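Local coordinates for translation initiation factor eIF2 assembly protein (Schizosaccharomyces pombe, PDB 4ZGP) that acts as an ATP-dependent chaperone that binds the gamma subunit of eIF2 and lets it assemble with the alpha and beta subunits, at residues F194-K199 and F243-Y248; A205-D210 and D267-S272; K201-F206 and M284-R289; S39-L44 and A254-I259. All coordinates share one frame; numbering follows the deposited sequence.

Contact 1. Residues F194-K199 and F243-Y248; sequences FRCFVK and FVFDVY. With ADP (adenosine-5'-diphosphate), chain C.
Strands F194-K199 and F243-Y248 run antiparallel at 153°, their axes 4.7 Å apart, with F194-V247, C196-F245 and V198-F243 as hydrogen-bonded pairs and R195-D246 and F197-V244 as non-hydrogen-bonded ones. On the face of F197 and V244, R195 and D246 lie side by side in a bidentate salt bridge: R195 NE reaches D246 OD1 at 2.7 Å and R195 NH2 reaches D246 OD2 at 2.8 Å. Both oxygens use their syn lone pairs, and the guanidinium and carboxylate planes differ by 3°. Beside the arginine stem, V244 CG1 sits 3.5 Å from R195 CG and over a face of the F197 ring. The other face of the sheet is apolar. F245 has its CG between backbone N and carbonyl carbon (chi1 67°), which swings the ring under C196; C196 CB lies 3.6 Å from its centroid in a CH-pi contact, with SG farther over the same face. V198 CB stands over the centre of the F243 ring, while its CG2 meets the edge of F245. Helix 221-233 packs on this face. The D246 carboxylate, also salt-bridged to R209, probably fixes the R195 guanidinium flat beside the diphosphate and tempers the positive charge gathered there.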
# COMPACT_ATOMS: atom_id res chain seq x y z
N PHE A 194 3.88 -10.87 -1.86
CA PHE A 194 3.29 -11.11 -3.18
C PHE A 194 2.29 -10.03 -3.53
O PHE A 194 1.69 -9.42 -2.65
CB PHE A 194 2.59 -12.48 -3.24
CG PHE A 194 3.50 -13.63 -2.94
CD1 PHE A 194 4.23 -14.23 -3.96
CD2 PHE A 194 3.66 -14.09 -1.63
CE1 PHE A 194 5.11 -15.29 -3.69
CE2 PHE A 194 4.53 -15.17 -1.36
CZ PHE A 194 5.24 -15.77 -2.38
N ARG A 195 2.08 -9.83 -4.83
CA ARG A 195 1.04 -8.94 -5.30
C ARG A 195 0.00 -9.79 -6.03
O ARG A 195 0.36 -10.60 -6.87
CB ARG A 195 1.61 -7.87 -6.22
CG ARG A 195 0.54 -6.98 -6.84
CD ARG A 195 1.08 -5.61 -7.20
NE ARG A 195 1.38 -4.80 -6.02
CZ ARG A 195 1.80 -3.54 -6.07
NH1 ARG A 195 2.01 -2.96 -7.24
NH2 ARG A 195 2.03 -2.86 -4.94
N CYS A 196 -1.28 -9.58 -5.70
CA CYS A 196 -2.33 -10.54 -6.02
C CYS A 196 -3.47 -9.82 -6.71
O CYS A 196 -4.01 -8.82 -6.21
CB CYS A 196 -2.83 -11.25 -4.76
SG CYS A 196 -1.50 -11.91 -3.70
N PHE A 197 -3.85 -10.34 -7.86
CA PHE A 197 -4.74 -9.63 -8.75
C PHE A 197 -6.08 -10.33 -8.78
O PHE A 197 -6.17 -11.55 -8.94
CB PHE A 197 -4.11 -9.57 -10.15
CG PHE A 197 -2.79 -8.86 -10.19
CD1 PHE A 197 -1.61 -9.55 -9.95
CD2 PHE A 197 -2.73 -7.51 -10.48
CE1 PHE A 197 -0.39 -8.88 -9.99
CE2 PHE A 197 -1.51 -6.85 -10.52
CZ PHE A 197 -0.34 -7.53 -10.28
N VAL A 198 -7.13 -9.54 -8.59
CA VAL A 198 -8.46 -10.04 -8.40
C VAL A 198 -9.39 -9.43 -9.43
O VAL A 198 -9.43 -8.22 -9.58
CB VAL A 198 -9.01 -9.71 -6.99
CG1 VAL A 198 -10.43 -10.20 -6.85
CG2 VAL A 198 -8.11 -10.31 -5.90
N LYS A 199 -10.14 -10.28 -10.14
CA LYS A 199 -11.08 -9.79 -11.14
C LYS A 199 -12.37 -10.58 -11.00
O LYS A 199 -12.34 -11.81 -10.91
CB LYS A 199 -10.51 -9.92 -12.55
CG LYS A 199 -11.44 -9.39 -13.63
CD LYS A 199 -11.02 -9.89 -15.01
CE LYS A 199 -9.81 -9.17 -15.48
NZ LYS A 199 -9.48 -9.45 -16.92
N PHE A 243 -9.63 -5.69 -7.90
CA PHE A 243 -8.67 -4.92 -7.10
C PHE A 243 -7.36 -5.70 -7.01
O PHE A 243 -7.25 -6.81 -7.53
CB PHE A 243 -9.25 -4.61 -5.69
CG PHE A 243 -9.61 -5.84 -4.87
CD1 PHE A 243 -10.85 -6.46 -5.02
CD2 PHE A 243 -8.72 -6.36 -3.93
CE1 PHE A 243 -11.20 -7.57 -4.24
CE2 PHE A 243 -9.06 -7.48 -3.15
CZ PHE A 243 -10.30 -8.08 -3.31
N VAL A 244 -6.36 -5.09 -6.38
CA VAL A 244 -5.05 -5.72 -6.25
C VAL A 244 -4.66 -5.69 -4.78
O VAL A 244 -4.73 -4.63 -4.19
CB VAL A 244 -4.01 -4.96 -7.08
CG1 VAL A 244 -2.65 -5.63 -6.97
CG2 VAL A 244 -4.48 -4.85 -8.58
N PHE A 245 -4.28 -6.82 -4.20
CA PHE A 245 -3.90 -6.78 -2.78
C PHE A 245 -2.49 -7.32 -2.60
O PHE A 245 -2.08 -8.21 -3.33
CB PHE A 245 -4.94 -7.50 -1.88
CG PHE A 245 -5.06 -9.00 -2.06
CD1 PHE A 245 -5.87 -9.55 -3.03
CD2 PHE A 245 -4.46 -9.86 -1.15
CE1 PHE A 245 -6.02 -10.93 -3.13
CE2 PHE A 245 -4.60 -11.25 -1.25
CZ PHE A 245 -5.37 -11.79 -2.24
N ASP A 246 -1.73 -6.72 -1.68
CA ASP A 246 -0.37 -7.17 -1.41
C ASP A 246 -0.40 -8.00 -0.14
O ASP A 246 -1.14 -7.68 0.79
CB ASP A 246 0.61 -6.00 -1.25
CG ASP A 246 0.83 -5.24 -2.56
OD1 ASP A 246 0.58 -5.82 -3.64
OD2 ASP A 246 1.25 -4.08 -2.51
N VAL A 247 0.37 -9.08 -0.12
CA VAL A 247 0.37 -9.97 1.04
C VAL A 247 1.78 -10.32 1.46
O VAL A 247 2.67 -10.41 0.63
CB VAL A 247 -0.38 -11.27 0.77
CG1 VAL A 247 -1.80 -10.98 0.59
CG2 VAL A 247 0.19 -11.97 -0.47
N TYR A 248 1.97 -10.48 2.77
CA TYR A 248 3.23 -10.94 3.31
C TYR A 248 2.97 -12.29 3.97
O TYR A 248 2.10 -12.41 4.82
CB TYR A 248 3.78 -9.94 4.33
CG TYR A 248 5.06 -10.44 4.98
CD1 TYR A 248 6.16 -10.79 4.21
CD2 TYR A 248 5.17 -10.52 6.37
CE1 TYR A 248 7.34 -11.25 4.81
CE2 TYR A 248 6.36 -10.96 6.98
CZ TYR A 248 7.43 -11.33 6.19
OH TYR A 248 8.61 -11.78 6.79
PB ADP C . 2.70 -0.09 -1.74
O1B ADP C . 1.46 -0.97 -1.85
O2B ADP C . 2.43 1.38 -2.00
O3B ADP C . 3.88 -0.72 -2.45
PA ADP C . 3.09 -1.25 0.88
O1A ADP C . 2.52 -2.47 0.20
O2A ADP C . 2.53 -0.70 2.18
O3A ADP C . 3.11 -0.02 -0.17
O5' ADP C . 4.65 -1.56 1.13
C5' ADP C . 5.69 -1.02 0.31
C4' ADP C . 6.94 -1.77 0.72
O4' ADP C . 7.38 -1.29 1.99
C3' ADP C . 6.64 -3.25 0.91
O3' ADP C . 7.06 -4.01 -0.23
C2' ADP C . 7.39 -3.66 2.15
O2' ADP C . 8.62 -4.32 1.82
C1' ADP C . 7.71 -2.37 2.88
N9 ADP C . 6.84 -2.30 4.07
C8 ADP C . 5.53 -1.97 4.06
N7 ADP C . 5.01 -2.00 5.32
C5 ADP C . 6.00 -2.36 6.16
C6 ADP C . 6.13 -2.57 7.62
N6 ADP C . 5.05 -2.39 8.43
N1 ADP C . 7.35 -2.93 8.11
C2 ADP C . 8.41 -3.09 7.29
N3 ADP C . 8.36 -2.92 5.95
C4 ADP C . 7.21 -2.55 5.34

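Contact 2. Residues A205-D210 and D267-S272; sequences AFCQRD and DGLLFS. With ADP (adenosine-5'-diphosphate), chain C.
C207 and F271 meet at the middle of this contact, where C207 CB lies 3.7 Å from F271 CE2. A chi1 of 61° folds C207 SG back over its own backbone, onto L269 CB at 3.7 Å. A205 CB sits over one face of the F271 ring, 3.9 Å from its centroid, and F206 O comes to the ring edge. At the far end L269 CD1 touches R209 CD at 4.0 Å, in one of the two conformers of R209. A type II' turn, G268 to F271, shapes the loop and is closed by F271 N to G268 O; just ahead, D267 OD1 accepts from L269 N at 2.8 Å in an Asx turn. In the same conformer R209, bent at chi2 and chi3, brings its guanidinium to ADP: R209 NH2 bonds ADP O3B at 2.9 Å, ribose O3' lies over a guanidinium face, and E193 and D246 form salt bridges with NH1. The loop thus packs apolar groups against strand 202-208 and the stem of an ATP-binding arginine, whose charge is probably balanced by the phosphates and both acids.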
# COMPACT_ATOMS: atom_id res chain seq x y z
N ALA A 205 -4.34 -14.06 -10.81
CA ALA A 205 -2.87 -14.02 -10.91
C ALA A 205 -2.24 -13.51 -9.63
O ALA A 205 -2.84 -12.70 -8.94
CB ALA A 205 -2.44 -13.13 -12.06
N PHE A 206 -1.02 -13.96 -9.36
CA PHE A 206 -0.19 -13.29 -8.35
C PHE A 206 1.27 -13.51 -8.65
O PHE A 206 1.64 -14.47 -9.35
CB PHE A 206 -0.53 -13.74 -6.91
CG PHE A 206 -0.09 -15.15 -6.54
CD1 PHE A 206 1.17 -15.39 -6.00
CD2 PHE A 206 -0.98 -16.20 -6.64
CE1 PHE A 206 1.56 -16.66 -5.62
CE2 PHE A 206 -0.60 -17.50 -6.25
CZ PHE A 206 0.66 -17.73 -5.74
N CYS A 207 2.10 -12.60 -8.16
CA CYS A 207 3.52 -12.68 -8.41
C CYS A 207 4.29 -12.26 -7.20
O CYS A 207 3.78 -11.57 -6.33
CB CYS A 207 3.93 -11.82 -9.62
SG CYS A 207 3.63 -10.04 -9.52
N GLN A 208 5.52 -12.74 -7.14
CA GLN A 208 6.50 -12.24 -6.20
C GLN A 208 6.61 -10.72 -6.28
O GLN A 208 6.60 -10.13 -7.38
CB GLN A 208 7.87 -12.88 -6.47
CG GLN A 208 8.93 -12.52 -5.45
CD GLN A 208 10.22 -13.30 -5.64
OE1 GLN A 208 10.29 -14.19 -6.50
NE2 GLN A 208 11.24 -12.97 -4.85
N ARG A 209 6.73 -10.08 -5.12
CA ARG A 209 6.69 -8.63 -5.08
C ARG A 209 8.04 -7.97 -5.30
O ARG A 209 8.11 -6.89 -5.89
CB ARG A 209 6.10 -8.17 -3.75
CG ARG A 209 4.68 -7.70 -3.87
CD ARG A 209 4.58 -6.19 -3.81
NE ARG A 209 4.15 -5.75 -2.49
CZ ARG A 209 4.14 -4.49 -2.08
NH1 ARG A 209 3.72 -4.21 -0.86
NH2 ARG A 209 4.55 -3.52 -2.89
N ASP A 210 9.11 -8.62 -4.87
CA ASP A 210 10.45 -8.02 -5.03
C ASP A 210 11.10 -8.54 -6.30
O ASP A 210 10.46 -9.25 -7.07
CB ASP A 210 11.33 -8.33 -3.82
CG ASP A 210 11.68 -9.78 -3.73
OD1 ASP A 210 10.79 -10.61 -4.02
OD2 ASP A 210 12.84 -10.11 -3.38
N ASP A 267 1.37 -0.88 -10.10
CA ASP A 267 2.42 -1.65 -10.80
C ASP A 267 2.05 -3.13 -10.98
O ASP A 267 1.74 -3.83 -10.01
CB ASP A 267 3.75 -1.55 -10.05
CG ASP A 267 4.95 -1.92 -10.92
OD1 ASP A 267 4.76 -2.63 -11.94
OD2 ASP A 267 6.08 -1.49 -10.60
N GLY A 268 2.07 -3.62 -12.22
CA GLY A 268 1.70 -5.00 -12.49
C GLY A 268 2.86 -5.95 -12.22
O GLY A 268 2.69 -7.17 -12.16
N LEU A 269 4.04 -5.37 -12.04
CA LEU A 269 5.25 -6.12 -11.68
C LEU A 269 5.61 -7.16 -12.73
O LEU A 269 6.09 -6.79 -13.80
CB LEU A 269 5.08 -6.75 -10.28
CG LEU A 269 4.91 -5.70 -9.16
CD1 LEU A 269 4.67 -6.41 -7.82
CD2 LEU A 269 6.14 -4.80 -9.04
N LEU A 270 5.42 -8.45 -12.45
CA LEU A 270 5.77 -9.48 -13.43
C LEU A 270 4.66 -9.71 -14.46
O LEU A 270 4.83 -10.51 -15.40
CB LEU A 270 6.10 -10.80 -12.75
CG LEU A 270 7.31 -10.68 -11.82
CD1 LEU A 270 7.64 -12.04 -11.21
CD2 LEU A 270 8.50 -10.13 -12.62
N PHE A 271 3.53 -9.03 -14.28
CA PHE A 271 2.44 -9.05 -15.27
C PHE A 271 2.32 -7.71 -15.98
O PHE A 271 2.56 -6.66 -15.40
CB PHE A 271 1.09 -9.38 -14.60
CG PHE A 271 1.04 -10.74 -14.02
CD1 PHE A 271 0.76 -11.84 -14.81
CD2 PHE A 271 1.29 -10.94 -12.68
CE1 PHE A 271 0.73 -13.12 -14.28
CE2 PHE A 271 1.25 -12.22 -12.14
CZ PHE A 271 0.98 -13.31 -12.94
N SER A 272 1.92 -7.74 -17.25
CA SER A 272 1.53 -6.51 -17.91
C SER A 272 0.03 -6.31 -17.77
O SER A 272 -0.72 -7.27 -17.63
CB SER A 272 1.89 -6.53 -19.40
OG SER A 272 1.04 -7.44 -20.06
PB ADP C . 2.70 -0.09 -1.74
O1B ADP C . 1.46 -0.97 -1.85
O2B ADP C . 2.43 1.38 -2.00
O3B ADP C . 3.88 -0.72 -2.45
PA ADP C . 3.09 -1.25 0.88
O1A ADP C . 2.52 -2.47 0.20
O2A ADP C . 2.53 -0.70 2.18
O3A ADP C . 3.11 -0.02 -0.17
O5' ADP C . 4.65 -1.56 1.13
C5' ADP C . 5.69 -1.02 0.31
C4' ADP C . 6.94 -1.77 0.72
O4' ADP C . 7.38 -1.29 1.99
C3' ADP C . 6.64 -3.25 0.91
O3' ADP C . 7.06 -4.01 -0.23
C2' ADP C . 7.39 -3.66 2.15
O2' ADP C . 8.62 -4.32 1.82
C1' ADP C . 7.71 -2.37 2.88
N9 ADP C . 6.84 -2.30 4.07
C8 ADP C . 5.53 -1.97 4.06
N7 ADP C . 5.01 -2.00 5.32
C5 ADP C . 6.00 -2.36 6.16
C6 ADP C . 6.13 -2.57 7.62
N6 ADP C . 5.05 -2.39 8.43
N1 ADP C . 7.35 -2.93 8.11
C2 ADP C . 8.41 -3.09 7.29
N3 ADP C . 8.36 -2.92 5.95
C4 ADP C . 7.21 -2.55 5.34

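Contact 3. Residues K201-F206 and M284-R289; sequences KRLIAF and MKPEIR
I204 O is gripped twice, by E287 N at 2.9 Å and by a bridging water, also at 2.9 Å, which donates a second bond to K285 O. The amide of E287 approaches from above the carbonyl plane, 37° out of it. From here the two strands run parallel: F206 N bonds E287 O at 3.0 Å, and R289 N returns to F206 O at 3.1 Å. The F206 and I288 side chains lie side by side and point the same way. I288 CG1 comes within 3.5 Å of F206 CE2, and I288 CG2 stands over the ring in a CH-pi contact, 4.1 Å from the centroid. L203, its CG anti to the backbone N (chi1 180°), brings CD2 to 4.0 Å from P286 CG, and the proline CB rests against the L203 carbonyl oxygen. R202 NE bonds S281 O. E287 turns its carboxylate away from strand 202-206 and makes a salt bridge with R289 NH2 whose hydrogen bond is weak; R289 also pairs with E275 and bonds L270 O through NH1. Strand 287-289 is the outermost of the five-stranded mixed sheet and joins it through the parallel pairing with strand 202-208. Helix 221-233 packs on F206, P286 and I288, whereas F271 of the loop before helix 273-278 lies by E287 and R289 on the other face.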
# COMPACT_ATOMS: atom_id res chain seq x y z
N LYS A 201 -14.06 -10.83 -8.38
CA LYS A 201 -13.92 -11.51 -7.09
C LYS A 201 -13.15 -12.83 -7.16
O LYS A 201 -13.19 -13.63 -6.22
CB LYS A 201 -15.30 -11.75 -6.47
CG LYS A 201 -16.01 -10.47 -6.07
CD LYS A 201 -15.12 -9.61 -5.17
CE LYS A 201 -15.93 -8.59 -4.36
NZ LYS A 201 -15.03 -7.68 -3.60
N ARG A 202 -12.43 -13.05 -8.25
CA ARG A 202 -11.63 -14.26 -8.32
C ARG A 202 -10.13 -13.91 -8.46
O ARG A 202 -9.77 -12.91 -9.06
CB ARG A 202 -12.11 -15.12 -9.50
CG ARG A 202 -13.53 -15.66 -9.28
CD ARG A 202 -14.13 -16.28 -10.53
NE ARG A 202 -13.25 -17.30 -11.11
CZ ARG A 202 -13.18 -18.55 -10.67
NH1 ARG A 202 -13.93 -18.95 -9.65
NH2 ARG A 202 -12.35 -19.41 -11.25
N LEU A 203 -9.29 -14.75 -7.88
CA LEU A 203 -7.85 -14.58 -7.99
C LEU A 203 -7.36 -15.08 -9.35
O LEU A 203 -7.32 -16.29 -9.57
CB LEU A 203 -7.16 -15.34 -6.88
CG LEU A 203 -5.63 -15.28 -6.83
CD1 LEU A 203 -5.19 -13.91 -6.35
CD2 LEU A 203 -5.09 -16.37 -5.90
N ILE A 204 -6.99 -14.16 -10.22
CA ILE A 204 -6.60 -14.53 -11.58
C ILE A 204 -5.08 -14.68 -11.72
O ILE A 204 -4.60 -15.36 -12.63
CB ILE A 204 -7.10 -13.52 -12.60
CG1 ILE A 204 -6.57 -12.11 -12.30
CG2 ILE A 204 -8.63 -13.53 -12.62
CD1 ILE A 204 -6.77 -11.11 -13.40
N ALA A 205 -4.34 -14.06 -10.81
CA ALA A 205 -2.87 -14.02 -10.91
C ALA A 205 -2.24 -13.51 -9.63
O ALA A 205 -2.84 -12.70 -8.94
CB ALA A 205 -2.44 -13.13 -12.06
N PHE A 206 -1.02 -13.96 -9.36
CA PHE A 206 -0.19 -13.29 -8.35
C PHE A 206 1.27 -13.51 -8.65
O PHE A 206 1.64 -14.47 -9.35
CB PHE A 206 -0.53 -13.74 -6.91
CG PHE A 206 -0.09 -15.15 -6.54
CD1 PHE A 206 1.17 -15.39 -6.00
CD2 PHE A 206 -0.98 -16.20 -6.64
CE1 PHE A 206 1.56 -16.66 -5.62
CE2 PHE A 206 -0.60 -17.50 -6.25
CZ PHE A 206 0.66 -17.73 -5.74
N MET A 284 -9.80 -21.69 -13.30
CA MET A 284 -9.82 -22.34 -12.00
C MET A 284 -8.45 -22.27 -11.32
O MET A 284 -8.32 -22.61 -10.14
CB MET A 284 -10.27 -23.79 -12.13
CG MET A 284 -11.55 -23.98 -12.94
SD MET A 284 -12.97 -23.05 -12.31
CE MET A 284 -14.20 -23.44 -13.54
N LYS A 285 -7.44 -21.86 -12.07
CA LYS A 285 -6.09 -21.73 -11.54
C LYS A 285 -5.59 -20.32 -11.79
O LYS A 285 -5.76 -19.79 -12.88
CB LYS A 285 -5.16 -22.75 -12.17
N PRO A 286 -4.99 -19.68 -10.77
CA PRO A 286 -4.41 -18.37 -11.10
C PRO A 286 -3.08 -18.54 -11.81
O PRO A 286 -2.41 -19.56 -11.59
CB PRO A 286 -4.20 -17.73 -9.72
CG PRO A 286 -3.92 -18.90 -8.83
CD PRO A 286 -4.85 -20.00 -9.34
N GLU A 287 -2.68 -17.55 -12.60
CA GLU A 287 -1.31 -17.51 -13.11
C GLU A 287 -0.38 -17.13 -11.99
O GLU A 287 -0.66 -16.21 -11.25
CB GLU A 287 -1.16 -16.52 -14.26
CG GLU A 287 -1.60 -17.05 -15.60
CD GLU A 287 -1.08 -16.22 -16.76
OE1 GLU A 287 0.06 -15.71 -16.68
OE2 GLU A 287 -1.82 -16.06 -17.75
N ILE A 288 0.76 -17.80 -11.89
CA ILE A 288 1.71 -17.49 -10.83
C ILE A 288 3.07 -17.18 -11.43
O ILE A 288 3.60 -17.97 -12.21
CB ILE A 288 1.83 -18.64 -9.85
CG1 ILE A 288 0.45 -18.96 -9.27
CG2 ILE A 288 2.85 -18.31 -8.76
CD1 ILE A 288 0.42 -20.27 -8.47
N ARG A 289 3.63 -16.02 -11.12
CA ARG A 289 4.97 -15.71 -11.60
C ARG A 289 5.94 -15.40 -10.49
O ARG A 289 5.64 -14.66 -9.57
CB ARG A 289 4.94 -14.57 -12.59
CG ARG A 289 4.25 -14.96 -13.87
CD ARG A 289 4.22 -13.85 -14.86
NE ARG A 289 3.37 -14.25 -15.98
CZ ARG A 289 3.02 -13.46 -16.98
NH1 ARG A 289 3.48 -12.23 -17.05
NH2 ARG A 289 2.22 -13.94 -17.94
O HOH W 1 -6.13 -17.02 -14.40

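Contact 4. Residues S39-L44 and A254-I259; sequences SLFRKL and AWLIDI. With ADP (adenosine-5'-diphosphate), chain C.
F41 holds its CG anti to the carbonyl carbon (chi1 -58°) and L256 holds its own anti to the backbone N (chi1 176°); these torsions lay L256 CD2 against F41 CB and CD2, between segment S39-L44, which leads on from helix 34-40, and strand 253-261. L256 CD2 touches F41 CD2 at 3.7 Å and reaches the CB of the same residue equally closely. Three residues on, I259 sends CD1 to F41 CE2 at 3.7 Å, the two side chains crossing at about a right angle. L40 CB lies over the centre of one face of the F41 ring. One backbone bond joins the segments: L256 N donates to L44 O at 2.9 Å, and W255 CA adds a C-H...O contact to the same oxygen. The turn that presents L44 O is closed by L44 N bonding F41 O. W37 of helix 34-40 also packs on L256 and I259, and T45 OG1 bonds L256 O. A classic beta bulge sets I257 and D258 both against D246 of the adjacent strand. D258, which binds ATP and is inferred to bind magnesium, lies with OD2 2.6 Å from ADP O1B; its OD1 is salt-bridged to K115. L256 and I259 thus pack on F41, while I257 CG2 and the D258 carboxylate lie at the phosphates, where a magnesium ion could join D258 to the nucleotide.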
# COMPACT_ATOMS: atom_id res chain seq x y z
N SER A 39 -10.02 -0.68 8.62
CA SER A 39 -11.25 -0.91 9.37
C SER A 39 -11.87 -2.27 9.09
O SER A 39 -12.14 -3.04 10.00
CB SER A 39 -12.26 0.19 9.02
OG SER A 39 -12.15 0.48 7.63
N LEU A 40 -12.06 -2.57 7.80
CA LEU A 40 -12.54 -3.88 7.38
C LEU A 40 -11.70 -5.06 7.83
O LEU A 40 -12.24 -6.10 8.21
CB LEU A 40 -12.62 -3.94 5.85
CG LEU A 40 -13.59 -3.00 5.16
CD1 LEU A 40 -13.54 -3.22 3.64
CD2 LEU A 40 -15.01 -3.23 5.72
N PHE A 41 -10.38 -4.91 7.74
CA PHE A 41 -9.48 -6.04 7.77
C PHE A 41 -8.45 -5.96 8.90
O PHE A 41 -7.36 -6.50 8.78
CB PHE A 41 -8.78 -6.14 6.39
CG PHE A 41 -9.76 -6.29 5.26
CD1 PHE A 41 -10.79 -7.19 5.37
CD2 PHE A 41 -9.69 -5.49 4.14
CE1 PHE A 41 -11.75 -7.34 4.36
CE2 PHE A 41 -10.62 -5.64 3.11
CZ PHE A 41 -11.65 -6.56 3.23
N ARG A 42 -8.82 -5.29 9.99
CA ARG A 42 -7.92 -5.09 11.12
C ARG A 42 -7.31 -6.40 11.62
O ARG A 42 -6.14 -6.45 11.97
CB ARG A 42 -8.66 -4.38 12.27
CG ARG A 42 -7.81 -4.06 13.50
CD ARG A 42 -8.68 -3.50 14.63
NE ARG A 42 -9.60 -2.48 14.12
CZ ARG A 42 -9.41 -1.17 14.20
NH1 ARG A 42 -8.32 -0.68 14.79
NH2 ARG A 42 -10.31 -0.34 13.69
N LYS A 43 -8.09 -7.47 11.63
CA LYS A 43 -7.61 -8.76 12.12
C LYS A 43 -6.62 -9.46 11.18
O LYS A 43 -5.99 -10.45 11.56
CB LYS A 43 -8.79 -9.69 12.40
CG LYS A 43 -9.74 -9.20 13.50
CD LYS A 43 -11.08 -9.93 13.44
CE LYS A 43 -12.15 -9.20 14.26
NZ LYS A 43 -13.49 -9.82 14.10
N LEU A 44 -6.48 -8.95 9.96
CA LEU A 44 -5.67 -9.61 8.93
C LEU A 44 -4.39 -8.86 8.58
O LEU A 44 -3.57 -9.35 7.81
CB LEU A 44 -6.50 -9.79 7.64
CG LEU A 44 -7.91 -10.36 7.81
CD1 LEU A 44 -8.69 -10.18 6.50
CD2 LEU A 44 -7.87 -11.82 8.18
N ALA A 254 -0.59 -15.56 6.43
CA ALA A 254 -0.67 -14.50 5.43
C ALA A 254 -1.14 -13.22 6.10
O ALA A 254 -2.07 -13.24 6.92
CB ALA A 254 -1.60 -14.91 4.29
N TRP A 255 -0.45 -12.13 5.80
CA TRP A 255 -0.83 -10.82 6.29
C TRP A 255 -1.21 -9.94 5.12
O TRP A 255 -0.43 -9.80 4.20
CB TRP A 255 0.32 -10.16 7.04
CG TRP A 255 0.76 -10.92 8.21
CD1 TRP A 255 1.61 -11.99 8.24
CD2 TRP A 255 0.37 -10.68 9.56
NE1 TRP A 255 1.76 -12.44 9.53
CE2 TRP A 255 1.02 -11.64 10.37
CE3 TRP A 255 -0.47 -9.73 10.18
CZ2 TRP A 255 0.86 -11.69 11.75
CZ3 TRP A 255 -0.62 -9.78 11.56
CH2 TRP A 255 0.04 -10.75 12.33
N LEU A 256 -2.37 -9.30 5.20
CA LEU A 256 -2.71 -8.28 4.20
C LEU A 256 -1.86 -7.04 4.38
O LEU A 256 -1.80 -6.49 5.47
CB LEU A 256 -4.20 -7.93 4.32
CG LEU A 256 -4.70 -6.81 3.40
CD1 LEU A 256 -4.71 -7.29 1.94
CD2 LEU A 256 -6.11 -6.38 3.82
N ILE A 257 -1.19 -6.57 3.33
CA ILE A 257 -0.32 -5.40 3.46
C ILE A 257 -0.92 -4.15 2.82
O ILE A 257 -0.81 -3.05 3.36
CB ILE A 257 1.08 -5.69 2.85
CG1 ILE A 257 1.73 -6.87 3.58
CG2 ILE A 257 1.97 -4.45 2.88
CD1 ILE A 257 1.97 -6.61 5.08
N ASP A 258 -1.60 -4.31 1.68
CA ASP A 258 -2.16 -3.14 1.03
C ASP A 258 -3.23 -3.59 0.05
O ASP A 258 -3.27 -4.76 -0.34
CB ASP A 258 -1.07 -2.34 0.30
CG ASP A 258 -1.47 -0.88 0.04
OD1 ASP A 258 -2.49 -0.39 0.57
OD2 ASP A 258 -0.74 -0.20 -0.69
N ILE A 259 -4.10 -2.66 -0.32
CA ILE A 259 -5.10 -2.90 -1.36
C ILE A 259 -5.02 -1.70 -2.31
O ILE A 259 -5.00 -0.55 -1.88
CB ILE A 259 -6.54 -3.08 -0.79
CG1 ILE A 259 -6.61 -4.30 0.15
CG2 ILE A 259 -7.56 -3.28 -1.94
CD1 ILE A 259 -8.00 -4.61 0.71
PB ADP C . 2.70 -0.09 -1.74
O1B ADP C . 1.46 -0.97 -1.85
O2B ADP C . 2.43 1.38 -2.00
O3B ADP C . 3.88 -0.72 -2.45
PA ADP C . 3.09 -1.25 0.88
O1A ADP C . 2.52 -2.47 0.20
O2A ADP C . 2.53 -0.70 2.18
O3A ADP C . 3.11 -0.02 -0.17
O5' ADP C . 4.65 -1.56 1.13
C5' ADP C . 5.69 -1.02 0.31
C4' ADP C . 6.94 -1.77 0.72
O4' ADP C . 7.38 -1.29 1.99
C3' ADP C . 6.64 -3.25 0.91
O3' ADP C . 7.06 -4.01 -0.23
C2' ADP C . 7.39 -3.66 2.15
O2' ADP C . 8.62 -4.32 1.82
C1' ADP C . 7.71 -2.37 2.88
N9 ADP C . 6.84 -2.30 4.07
C8 ADP C . 5.53 -1.97 4.06
N7 ADP C . 5.01 -2.00 5.32
C5 ADP C . 6.00 -2.36 6.16
C6 ADP C . 6.13 -2.57 7.62
N6 ADP C . 5.05 -2.39 8.43
N1 ADP C . 7.35 -2.93 8.11
C2 ADP C . 8.41 -3.09 7.29
N3 ADP C . 8.36 -2.92 5.95
C4 ADP C . 7.21 -2.55 5.34

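All four contacts reach the same five-stranded mixed sheet of this ATP-grasp protein. Contacts 1 and 2 are buried, contact 1 in the middle of the sheet; contacts 3 and 4 are partly buried and involve its outermost strands, 287-289 and 253-261. Contacts 2 and 3 share strand 202-208, A205 and F206 included, and R289 NH1 bonds L270 O between them. Strand pairing carries contacts 1 and 3, antiparallel in one and parallel in the other, whereas contact 2 is loop packing and contact 4 has a single backbone bond. Contacts 1, 2 and 4 each bring charged groups to the diphosphate: R195 with D246, R209, and D258. Contact 3 is more remote, F206 and ADP being about 14 Å apart between nearest atoms.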